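Local structure of gamma-glutamylcyclotransferase (Homo sapiens, 3CRY) at residues F20-N25 / D77-V82. The protein catalyses the formation of 5-oxoproline from gamma-glutamyl dipeptides, releasing the amino acid, and may play a significant role in glutathione homeostasis. The protein carries 1 engineered substitution. Numbering follows the deposited sequence.
Sequences FAYGSN and DEVWGV. With ACT (acetate ion), chain C.
A21 and V82 form an antiparallel hydrogen-bonded pair that joins strand 16-21 to strand 77-87 in the five-stranded sheet of the gamma-glutamylcyclotransferase fold. A21 N gives its hydrogen to V82 O at 2.8 Å, and V82 N returns one to A21 O at 3.0 Å. The tight part lies beside this pair. The F20 ring, with CG anti to the backbone N (chi1 176°), reaches across to the bare backbone of G81, where CE1 sits 3.5 Å from G81 CA. V79 O meets the edge of the same ring near its plane. A side chain at G81 would run into this ring and A21 O. Beyond the ring, V79 CG1 packs 3.8 Å from Y22 CB. With an alanine at F20 the ring would be gone, which would probably open a gap beside G81 CA and leave V79 O without the ring edge next to it. Strand 16-21 ends at A21, and the chain leaves strand 77-87 beyond Y22; here the contact turns loose. A water bridges the Y22 and W80 carbonyls, donating to both. Residues 20-24 belong to the inferred substrate site, and the Y22 hydroxyl is hydrogen-bonded to Y125 O. An acetate, probably a crystallisation additive, lies in this site and is also hydrogen-bonded to Y139 OH. One acetate oxygen, O, takes two bonds from S24: from N at 3.0 Å and from OG at 2.9 Å.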
# COMPACT_ATOMS: atom_id res chain seq x y z
N PHE A 20 2.13 -2.43 12.85
CA PHE A 20 2.74 -3.74 12.59
C PHE A 20 4.13 -3.54 11.98
O PHE A 20 4.26 -3.03 10.85
CB PHE A 20 1.84 -4.57 11.66
CG PHE A 20 2.42 -5.91 11.24
CD1 PHE A 20 2.43 -6.99 12.14
CD2 PHE A 20 2.93 -6.10 9.94
CE1 PHE A 20 2.98 -8.25 11.77
CE2 PHE A 20 3.44 -7.36 9.55
CZ PHE A 20 3.46 -8.43 10.47
N ALA A 21 5.15 -3.89 12.77
CA ALA A 21 6.55 -3.82 12.33
C ALA A 21 7.11 -5.16 11.89
O ALA A 21 6.92 -6.14 12.58
CB ALA A 21 7.43 -3.25 13.44
N TYR A 22 7.83 -5.18 10.76
CA TYR A 22 8.46 -6.40 10.27
C TYR A 22 9.97 -6.29 9.95
O TYR A 22 10.60 -7.28 9.54
CB TYR A 22 7.68 -6.90 9.04
CG TYR A 22 7.59 -5.89 7.93
CD1 TYR A 22 8.66 -5.71 7.02
CD2 TYR A 22 6.45 -5.09 7.78
CE1 TYR A 22 8.60 -4.76 6.01
CE2 TYR A 22 6.37 -4.13 6.74
CZ TYR A 22 7.45 -3.97 5.88
OH TYR A 22 7.39 -3.04 4.87
N GLY A 23 10.52 -5.08 10.11
CA GLY A 23 11.93 -4.78 9.79
C GLY A 23 12.69 -4.37 11.05
O GLY A 23 12.54 -5.03 12.09
N SER A 24 13.46 -3.28 10.98
CA SER A 24 14.33 -2.90 12.12
C SER A 24 13.50 -2.45 13.32
O SER A 24 14.00 -2.46 14.45
CB SER A 24 15.34 -1.80 11.74
OG SER A 24 14.65 -0.64 11.33
N ASN A 25 12.24 -2.07 13.08
CA ASN A 25 11.33 -1.76 14.20
C ASN A 25 10.85 -3.00 15.01
O ASN A 25 10.09 -2.85 15.97
CB ASN A 25 10.15 -0.87 13.77
CG ASN A 25 10.57 0.60 13.56
OD1 ASN A 25 11.57 1.09 14.12
ND2 ASN A 25 9.78 1.32 12.77
N ASP A 77 2.42 -17.45 1.29
CA ASP A 77 3.56 -16.98 2.09
C ASP A 77 3.08 -16.29 3.36
O ASP A 77 1.89 -16.04 3.52
CB ASP A 77 4.43 -16.03 1.26
CG ASP A 77 5.33 -16.75 0.28
OD1 ASP A 77 6.12 -17.62 0.72
OD2 ASP A 77 5.27 -16.46 -0.93
N GLU A 78 3.99 -16.00 4.29
CA GLU A 78 3.58 -15.25 5.47
C GLU A 78 4.74 -14.42 6.00
O GLU A 78 5.90 -14.72 5.70
CB GLU A 78 3.02 -16.16 6.57
CG GLU A 78 4.04 -17.14 7.11
CD GLU A 78 3.40 -18.29 7.89
OE1 GLU A 78 2.34 -18.82 7.46
OE2 GLU A 78 3.98 -18.66 8.93
N VAL A 79 4.40 -13.38 6.75
CA VAL A 79 5.38 -12.52 7.40
C VAL A 79 4.98 -12.39 8.87
O VAL A 79 3.82 -12.04 9.17
CB VAL A 79 5.41 -11.11 6.73
CG1 VAL A 79 6.23 -10.12 7.56
CG2 VAL A 79 5.96 -11.19 5.32
N TRP A 80 5.91 -12.68 9.78
CA TRP A 80 5.68 -12.45 11.21
C TRP A 80 6.26 -11.12 11.63
O TRP A 80 7.30 -10.69 11.11
CB TRP A 80 6.31 -13.56 12.05
CG TRP A 80 5.50 -14.85 12.04
CD1 TRP A 80 5.60 -15.88 11.14
CD2 TRP A 80 4.49 -15.23 12.98
NE1 TRP A 80 4.72 -16.89 11.47
CE2 TRP A 80 4.02 -16.51 12.59
CE3 TRP A 80 3.94 -14.62 14.11
CZ2 TRP A 80 3.02 -17.18 13.30
CZ3 TRP A 80 2.92 -15.30 14.82
CH2 TRP A 80 2.49 -16.56 14.40
N GLY A 81 5.61 -10.47 12.60
CA GLY A 81 6.11 -9.20 13.07
C GLY A 81 5.62 -8.90 14.47
O GLY A 81 5.01 -9.74 15.13
N VAL A 82 5.91 -7.67 14.91
CA VAL A 82 5.54 -7.18 16.24
C VAL A 82 4.51 -6.07 16.05
O VAL A 82 4.73 -5.15 15.25
CB VAL A 82 6.76 -6.59 17.02
CG1 VAL A 82 6.29 -5.79 18.27
CG2 VAL A 82 7.72 -7.72 17.41
C ACT C . 12.50 -0.19 8.58
O ACT C . 13.26 -1.17 8.84
OXT ACT C . 11.57 0.01 9.40
CH3 ACT C . 12.68 0.69 7.36
O HOH W 1 9.68 -10.02 9.79